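Local atomic coordinates of probable tagatose 6-phosphate kinase (Sinorhizobium meliloti, PDB entry 3TXV), a protein that probably acts as a tagatose-6-phosphate kinase in carbohydrate metabolism and belongs to the GatZ/KbaZ-like family of tagatose-bisphosphate aldolase subunits. Residues A[31-36]-A[291-296]; A[331-336]-A[357-362]. All coordinates share one frame; numbering follows the deposited sequence.

Contact 1 of 2, residues A[31-36]-A[291-296]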
ATOM      1  N   PRO A  31     -10.566   5.202  -1.811  1.00 40.22           N
ATOM      2  CA  PRO A  31     -11.836   4.570  -2.238  1.00 40.04           C
ATOM      3  C   PRO A  31     -11.837   4.081  -3.691  1.00 40.64           C
ATOM      4  O   PRO A  31     -12.268   2.950  -3.951  1.00 41.28           O
ATOM      5  CB  PRO A  31     -12.869   5.686  -2.076  1.00 39.96           C
ATOM      6  CG  PRO A  31     -12.139   6.879  -1.490  1.00 40.10           C
ATOM      7  CD  PRO A  31     -10.816   6.380  -0.965  1.00 40.04           C
ATOM      8  N   LEU A  32     -11.364   4.906  -4.636  1.00 40.23           N
ATOM      9  CA  LEU A  32     -11.336   4.475  -6.021  1.00 39.76           C
ATOM     10  C   LEU A  32     -10.297   3.415  -6.302  1.00 39.49           C
ATOM     11  O   LEU A  32     -10.526   2.560  -7.147  1.00 39.73           O
ATOM     12  CB  LEU A  32     -11.150   5.632  -6.968  1.00 40.06           C
ATOM     13  CG  LEU A  32     -12.369   6.527  -7.096  1.00 42.59           C
ATOM     14  CD1 LEU A  32     -11.932   7.901  -7.625  1.00 45.10           C
ATOM     15  CD2 LEU A  32     -13.432   5.897  -8.001  1.00 44.06           C
ATOM     16  N   VAL A  33      -9.155   3.450  -5.618  1.00 39.20           N
ATOM     17  CA  VAL A  33      -8.194   2.358  -5.778  1.00 38.97           C
ATOM     18  C   VAL A  33      -8.794   1.054  -5.205  1.00 39.39           C
ATOM     19  O   VAL A  33      -8.688  -0.003  -5.809  1.00 39.19           O
ATOM     20  CB  VAL A  33      -6.789   2.653  -5.153  1.00 39.04           C
ATOM     21  CG1 VAL A  33      -5.862   1.413  -5.254  1.00 37.98           C
ATOM     22  CG2 VAL A  33      -6.143   3.838  -5.809  1.00 37.52           C
ATOM     23  N   ILE A  34      -9.456   1.125  -4.065  1.00 39.55           N
ATOM     24  CA  ILE A  34     -10.039  -0.085  -3.535  1.00 40.58           C
ATOM     25  C   ILE A  34     -11.082  -0.669  -4.523  1.00 41.15           C
ATOM     26  O   ILE A  34     -10.971  -1.848  -4.918  1.00 41.42           O
ATOM     27  CB  ILE A  34     -10.601   0.135  -2.114  1.00 40.65           C
ATOM     28  CG1 ILE A  34      -9.444   0.235  -1.119  1.00 39.53           C
ATOM     29  CG2 ILE A  34     -11.503  -1.023  -1.700  1.00 41.16           C
ATOM     30  CD1 ILE A  34      -9.675   1.268  -0.052  1.00 39.40           C
ATOM     31  N   GLU A  35     -12.057   0.165  -4.926  1.00 41.31           N
ATOM     32  CA  GLU A  35     -13.075  -0.177  -5.924  1.00 40.92           C
ATOM     33  C   GLU A  35     -12.419  -0.809  -7.130  1.00 40.76           C
ATOM     34  O   GLU A  35     -12.860  -1.846  -7.609  1.00 40.63           O
ATOM     35  CB  GLU A  35     -13.830   1.084  -6.331  1.00 41.55           C
ATOM     36  CG  GLU A  35     -14.938   0.956  -7.428  1.00 42.59           C
ATOM     37  CD  GLU A  35     -15.839   2.210  -7.459  1.00 45.73           C
ATOM     38  OE1 GLU A  35     -15.680   3.100  -6.573  1.00 47.41           O
ATOM     39  OE2 GLU A  35     -16.718   2.314  -8.336  1.00 45.84           O
ATOM     40  N   ALA A  36     -11.343  -0.193  -7.601  1.00 40.72           N
ATOM     41  CA  ALA A  36     -10.620  -0.684  -8.766  1.00 40.80           C
ATOM     42  C   ALA A  36      -9.899  -2.006  -8.514  1.00 40.70           C
ATOM     43  O   ALA A  36      -9.863  -2.887  -9.373  1.00 41.02           O
ATOM     44  CB  ALA A  36      -9.649   0.365  -9.234  1.00 40.98           C
ATOM     45  N   GLY A 291       2.257   3.321  -6.468  1.00 34.30           N
ATOM     46  CA  GLY A 291       2.042   3.198  -7.870  1.00 33.22           C
ATOM     47  C   GLY A 291       0.582   3.298  -8.196  1.00 32.73           C
ATOM     48  O   GLY A 291       0.262   3.521  -9.302  1.00 32.72           O
ATOM     49  N   LEU A 292      -0.314   3.093  -7.260  1.00 32.30           N
ATOM     50  CA  LEU A 292      -1.681   2.919  -7.633  1.00 31.54           C
ATOM     51  C   LEU A 292      -2.359   4.228  -7.567  1.00 31.63           C
ATOM     52  O   LEU A 292      -3.224   4.496  -8.318  1.00 32.08           O
ATOM     53  CB  LEU A 292      -2.356   1.986  -6.662  1.00 30.90           C
ATOM     54  CG  LEU A 292      -1.953   0.552  -6.796  1.00 30.02           C
ATOM     55  CD1 LEU A 292      -2.386  -0.195  -5.658  1.00 28.70           C
ATOM     56  CD2 LEU A 292      -2.573   0.036  -7.966  1.00 29.70           C
ATOM     57  N   THR A 293      -1.965   5.044  -6.622  1.00 31.23           N
ATOM     58  CA  THR A 293      -2.487   6.408  -6.492  1.00 30.16           C
ATOM     59  C   THR A 293      -1.703   7.386  -7.357  1.00 29.77           C
ATOM     60  O   THR A 293      -2.195   8.467  -7.713  1.00 29.85           O
ATOM     61  CB  THR A 293      -2.385   6.893  -5.070  1.00 30.71           C
ATOM     62  OG1 THR A 293      -1.101   6.502  -4.529  1.00 30.95           O
ATOM     63  CG2 THR A 293      -3.529   6.334  -4.230  1.00 29.81           C
ATOM     64  N   PHE A 294      -0.464   7.022  -7.666  1.00 28.25           N
ATOM     65  CA  PHE A 294       0.279   7.755  -8.656  1.00 26.48           C
ATOM     66  C   PHE A 294      -0.533   7.771  -9.982  1.00 25.77           C
ATOM     67  O   PHE A 294      -0.837   8.841 -10.494  1.00 26.04           O
ATOM     68  CB  PHE A 294       1.676   7.145  -8.815  1.00 26.11           C
ATOM     69  CG  PHE A 294       2.500   7.785  -9.882  1.00 24.13           C
ATOM     70  CD1 PHE A 294       2.333   7.420 -11.215  1.00 23.46           C
ATOM     71  CD2 PHE A 294       3.426   8.772  -9.557  1.00 22.33           C
ATOM     72  CE1 PHE A 294       3.093   8.040 -12.237  1.00 24.44           C
ATOM     73  CE2 PHE A 294       4.187   9.377 -10.533  1.00 22.88           C
ATOM     74  CZ  PHE A 294       4.036   9.011 -11.886  1.00 23.75           C
ATOM     75  N   ALA A 295      -0.906   6.606 -10.509  1.00 24.51           N
ATOM     76  CA  ALA A 295      -1.726   6.532 -11.724  1.00 23.47           C
ATOM     77  C   ALA A 295      -3.094   7.268 -11.597  1.00 24.18           C
ATOM     78  O   ALA A 295      -3.534   8.000 -12.529  1.00 22.80           O
ATOM     79  CB  ALA A 295      -1.928   5.115 -12.104  1.00 22.55           C
ATOM     80  N   LEU A 296      -3.758   7.092 -10.439  1.00 24.85           N
ATOM     81  CA  LEU A 296      -5.013   7.763 -10.179  1.00 25.47           C
ATOM     82  C   LEU A 296      -4.820   9.253 -10.378  1.00 26.21           C
ATOM     83  O   LEU A 296      -5.534   9.857 -11.185  1.00 27.91           O
ATOM     84  CB  LEU A 296      -5.508   7.454  -8.785  1.00 25.84           C
ATOM     85  CG  LEU A 296      -6.766   8.187  -8.275  1.00 27.44           C
ATOM     86  CD1 LEU A 296      -7.843   8.392  -9.371  1.00 28.68           C
ATOM     87  CD2 LEU A 296      -7.349   7.434  -7.092  1.00 25.99           C
TER
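V33 packs against L292, T293 and L296. All four are buried, and they form the close-packed part of the contact. CG1 of V33 lies against the side chain of L292, 3.8 Å from L292 CB, with L292 CD1 a little farther along the same side chain. The two side chains meet at about a right angle. The other methyl, V33 CG2, sits 3.9 Å from T293 CG2 and 4.0 Å from L296 CD2. V33 reaches both groups because CG1 stands anti to the backbone N (chi1 175°) and CG2 stays beside that N. An alanine in place of V33 would probably open a gap facing L292, T293 and L296, which would lose their main apolar partner on segment 31-36.

This is packing at the closure of an eight-stranded parallel beta/alpha barrel of the TIM type. Helix 31-43 follows the first strand, 23-26, and helix 290-310 follows the last, 283-288. I26 of the first strand touches both V33 and L292. The two short axes pass 10.2 Å apart, with 109° between their N-to-C directions. No hydrogen bond links the segments. The methyl of T293 meets V33; its hydroxyl bonds to D355.

The looser side is at L32, which is partly exposed. Its CB comes no nearer than 4.2 Å to L296 CD2. L32 also leans on K408 and L412 of helix 407-424, and K408 forms a salt bridge with E35.

Contact 2 of 2, residues A[331-336]-A[357-362]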
ATOM      1  N   PRO A 331       2.536  21.300   4.686  1.00 42.33           N
ATOM      2  CA  PRO A 331       3.716  20.575   4.200  1.00 41.59           C
ATOM      3  C   PRO A 331       4.088  19.290   4.944  1.00 40.87           C
ATOM      4  O   PRO A 331       4.839  18.487   4.414  1.00 40.29           O
ATOM      5  CB  PRO A 331       4.849  21.611   4.343  1.00 41.84           C
ATOM      6  CG  PRO A 331       4.179  22.928   4.673  1.00 41.96           C
ATOM      7  CD  PRO A 331       2.940  22.527   5.400  1.00 42.27           C
ATOM      8  N   ALA A 332       3.551  19.081   6.141  1.00 41.09           N
ATOM      9  CA  ALA A 332       3.998  17.962   7.010  1.00 41.04           C
ATOM     10  C   ALA A 332       4.278  16.663   6.242  1.00 40.48           C
ATOM     11  O   ALA A 332       5.343  16.077   6.397  1.00 40.42           O
ATOM     12  CB  ALA A 332       3.013  17.720   8.181  1.00 40.50           C
ATOM     13  N   ASN A 333       3.339  16.284   5.371  1.00 39.96           N
ATOM     14  CA  ASN A 333       3.342  15.006   4.686  1.00 38.94           C
ATOM     15  C   ASN A 333       4.239  14.903   3.486  1.00 38.46           C
ATOM     16  O   ASN A 333       4.491  13.788   2.997  1.00 37.78           O
ATOM     17  CB  ASN A 333       1.935  14.674   4.268  1.00 39.50           C
ATOM     18  CG  ASN A 333       1.041  14.405   5.449  1.00 41.30           C
ATOM     19  OD1 ASN A 333       1.481  13.879   6.462  1.00 42.62           O
ATOM     20  ND2 ASN A 333      -0.222  14.775   5.331  1.00 44.38           N
ATOM     21  N   TRP A 334       4.716  16.045   2.995  1.00 38.28           N
ATOM     22  CA  TRP A 334       5.733  16.028   1.933  1.00 38.12           C
ATOM     23  C   TRP A 334       7.089  16.607   2.344  1.00 38.82           C
ATOM     24  O   TRP A 334       8.067  16.436   1.619  1.00 38.70           O
ATOM     25  CB  TRP A 334       5.224  16.676   0.608  1.00 38.31           C
ATOM     26  CG  TRP A 334       5.005  18.177   0.626  1.00 35.01           C
ATOM     27  CD1 TRP A 334       3.846  18.800   0.874  1.00 33.20           C
ATOM     28  CD2 TRP A 334       5.980  19.207   0.388  1.00 33.29           C
ATOM     29  NE1 TRP A 334       4.011  20.161   0.826  1.00 33.78           N
ATOM     30  CE2 TRP A 334       5.316  20.444   0.536  1.00 33.43           C
ATOM     31  CE3 TRP A 334       7.360  19.206   0.087  1.00 33.37           C
ATOM     32  CZ2 TRP A 334       5.973  21.696   0.386  1.00 33.17           C
ATOM     33  CZ3 TRP A 334       8.030  20.456  -0.078  1.00 31.81           C
ATOM     34  CH2 TRP A 334       7.326  21.681   0.083  1.00 32.20           C
ATOM     35  N   ALA A 335       7.164  17.259   3.502  1.00 39.63           N
ATOM     36  CA  ALA A 335       8.310  18.146   3.772  1.00 40.75           C
ATOM     37  C   ALA A 335       9.662  17.416   3.851  1.00 41.61           C
ATOM     38  O   ALA A 335      10.703  17.937   3.371  1.00 41.62           O
ATOM     39  CB  ALA A 335       8.078  18.988   4.996  1.00 40.38           C
ATOM     40  N   LYS A 336       9.613  16.210   4.429  1.00 41.80           N
ATOM     41  CA  LYS A 336      10.780  15.373   4.616  1.00 42.44           C
ATOM     42  C   LYS A 336      11.232  14.731   3.319  1.00 42.55           C
ATOM     43  O   LYS A 336      12.316  14.159   3.277  1.00 42.48           O
ATOM     44  CB  LYS A 336      10.518  14.243   5.638  1.00 42.83           C
ATOM     45  CG  LYS A 336      10.012  14.668   7.033  1.00 44.16           C
ATOM     46  CD  LYS A 336      10.585  13.774   8.170  1.00 49.52           C
ATOM     47  CE  LYS A 336      10.163  12.256   8.146  1.00 51.69           C
ATOM     48  NZ  LYS A 336      11.069  11.285   7.409  1.00 51.02           N
ATOM     49  N   ILE A 357       1.605  13.267  -2.509  1.00 33.96           N
ATOM     50  CA  ILE A 357       0.308  13.929  -2.756  1.00 34.38           C
ATOM     51  C   ILE A 357      -0.865  13.058  -2.299  1.00 34.10           C
ATOM     52  O   ILE A 357      -1.939  13.578  -2.073  1.00 34.26           O
ATOM     53  CB  ILE A 357       0.123  14.342  -4.237  1.00 34.63           C
ATOM     54  CG1 ILE A 357      -1.054  15.286  -4.400  1.00 35.45           C
ATOM     55  CG2 ILE A 357      -0.053  13.120  -5.156  1.00 34.37           C
ATOM     56  CD1 ILE A 357      -1.076  15.941  -5.791  1.00 38.58           C
ATOM     57  N   ARG A 358      -0.633  11.755  -2.130  1.00 33.64           N
ATOM     58  CA  ARG A 358      -1.693  10.819  -1.775  1.00 34.37           C
ATOM     59  C   ARG A 358      -2.315  11.047  -0.376  1.00 35.76           C
ATOM     60  O   ARG A 358      -3.422  10.567  -0.070  1.00 35.25           O
ATOM     61  CB  ARG A 358      -1.217   9.375  -1.940  1.00 33.67           C
ATOM     62  CG  ARG A 358      -0.407   8.855  -0.828  1.00 33.45           C
ATOM     63  CD  ARG A 358      -0.121   7.379  -1.007  1.00 37.00           C
ATOM     64  NE  ARG A 358       1.039   6.989  -0.206  1.00 38.23           N
ATOM     65  CZ  ARG A 358       2.281   7.012  -0.661  1.00 39.68           C
ATOM     66  NH1 ARG A 358       2.521   7.357  -1.914  1.00 40.68           N
ATOM     67  NH2 ARG A 358       3.289   6.696   0.131  1.00 41.98           N
ATOM     68  N   TYR A 359      -1.586  11.766   0.474  1.00 36.96           N
ATOM     69  CA  TYR A 359      -2.057  12.045   1.816  1.00 37.54           C
ATOM     70  C   TYR A 359      -3.023  13.238   1.807  1.00 37.64           C
ATOM     71  O   TYR A 359      -3.736  13.472   2.795  1.00 37.49           O
ATOM     72  CB  TYR A 359      -0.873  12.244   2.777  1.00 37.49           C
ATOM     73  CG  TYR A 359      -0.048  10.999   2.929  1.00 38.75           C
ATOM     74  CD1 TYR A 359      -0.386  10.014   3.882  1.00 40.14           C
ATOM     75  CD2 TYR A 359       1.057  10.768   2.101  1.00 40.66           C
ATOM     76  CE1 TYR A 359       0.372   8.840   4.018  1.00 40.01           C
ATOM     77  CE2 TYR A 359       1.829   9.591   2.231  1.00 41.78           C
ATOM     78  CZ  TYR A 359       1.478   8.644   3.193  1.00 42.01           C
ATOM     79  OH  TYR A 359       2.219   7.496   3.293  1.00 44.74           O
ATOM     80  N   TYR A 360      -3.075  13.948   0.674  1.00 37.47           N
ATOM     81  CA  TYR A 360      -3.899  15.158   0.553  1.00 37.15           C
ATOM     82  C   TYR A 360      -5.240  14.918  -0.122  1.00 36.79           C
ATOM     83  O   TYR A 360      -6.137  15.736  -0.017  1.00 36.53           O
ATOM     84  CB  TYR A 360      -3.113  16.275  -0.133  1.00 37.22           C
ATOM     85  CG  TYR A 360      -1.858  16.633   0.645  1.00 37.92           C
ATOM     86  CD1 TYR A 360      -0.733  15.862   0.544  1.00 37.31           C
ATOM     87  CD2 TYR A 360      -1.826  17.730   1.521  1.00 37.96           C
ATOM     88  CE1 TYR A 360       0.387  16.174   1.271  1.00 39.80           C
ATOM     89  CE2 TYR A 360      -0.699  18.055   2.237  1.00 35.78           C
ATOM     90  CZ  TYR A 360       0.406  17.272   2.108  1.00 38.62           C
ATOM     91  OH  TYR A 360       1.569  17.538   2.798  1.00 40.96           O
ATOM     92  N   TRP A 361      -5.408  13.783  -0.781  1.00 36.67           N
ATOM     93  CA  TRP A 361      -6.733  13.453  -1.305  1.00 37.21           C
ATOM     94  C   TRP A 361      -7.932  13.557  -0.308  1.00 38.54           C
ATOM     95  O   TRP A 361      -9.060  13.796  -0.743  1.00 38.62           O
ATOM     96  CB  TRP A 361      -6.707  12.135  -2.059  1.00 36.43           C
ATOM     97  CG  TRP A 361      -5.776  12.180  -3.266  1.00 35.05           C
ATOM     98  CD1 TRP A 361      -4.748  11.323  -3.549  1.00 32.55           C
ATOM     99  CD2 TRP A 361      -5.789  13.141  -4.325  1.00 33.78           C
ATOM    100  NE1 TRP A 361      -4.136  11.684  -4.708  1.00 32.41           N
ATOM    101  CE2 TRP A 361      -4.753  12.796  -5.210  1.00 33.45           C
ATOM    102  CE3 TRP A 361      -6.584  14.259  -4.616  1.00 32.76           C
ATOM    103  CZ2 TRP A 361      -4.487  13.527  -6.377  1.00 34.77           C
ATOM    104  CZ3 TRP A 361      -6.306  14.995  -5.765  1.00 32.67           C
ATOM    105  CH2 TRP A 361      -5.275  14.625  -6.633  1.00 32.95           C
ATOM    106  N   PRO A 362      -7.697  13.366   1.016  1.00 39.65           N
ATOM    107  CA  PRO A 362      -8.749  13.633   2.032  1.00 40.35           C
ATOM    108  C   PRO A 362      -8.887  15.065   2.572  1.00 40.84           C
ATOM    109  O   PRO A 362      -9.860  15.374   3.232  1.00 40.60           O
ATOM    110  CB  PRO A 362      -8.366  12.695   3.190  1.00 40.46           C
ATOM    111  CG  PRO A 362      -7.455  11.644   2.550  1.00 40.37           C
ATOM    112  CD  PRO A 362      -6.698  12.407   1.532  1.00 39.64           C
TER
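N333 touches the neighbouring tyrosines Y359 and Y360. Its CB lies 3.2 Å from Y360 OH and a little farther from Y360 CE1 and CZ. CG comes next and lies 3.9 Å from Y359 CB. At the tip, ND2 is 3.7 Å from the same Y359 CB and also comes near Y360 CZ. The amide meets Y359 at its CB and passes obliquely by the Y360 ring. Its plane is turned 38° from the Y359 ring but 72° from the Y360 ring.

Y360 reaches segment 331-336 with its far end. With CG anti to the carbonyl carbon (chi1 -60°), the ring extends toward that segment and its OH reaches the backbone of the 331-334 turn. The backbone N of N333 gives Y360 OH a weak hydrogen bond of 3.4 Å. The stronger partner of OH is the carbonyl of E330, just ahead of the segment.

Both segments belong to the helical region that follows the barrel. Segment 331-336 holds a short, weakly bonded helix just after helix 319-329. Segment 357-362 is in the loop between helices 342-351 and 364-376. Y360 OH lies at the edge of the W334 ring, near its plane, 3.2 Å from W334 CD1. One face of the indole carries P331 CB, 3.6 Å above the plane and offset toward the rim. Its NE1 bonds to the carbonyl of M327, and R349 adds a cation-pi contact. M327 and V326 of helix 319-329 also pack against Y360.

How the contacts relate
From the N terminus, the chain enters contact 1 almost at once, at helix 31-43. It then runs through the rest of the barrel strands before helix 290-310 closes that long loop. Contact 2 opens afterwards and closes a short loop, with helix 342-351 lying between its segments. The two are in series, so neither nests in nor crosses the other. Contact 1 ties the start of the barrel to its end; contact 2 ties together parts of the helical region beyond. Their centres are about 16 Å apart, and they touch where T293 OG1 lies 3.8 Å from R358 CD. D355 bonds to T293 and forms a salt bridge with R358.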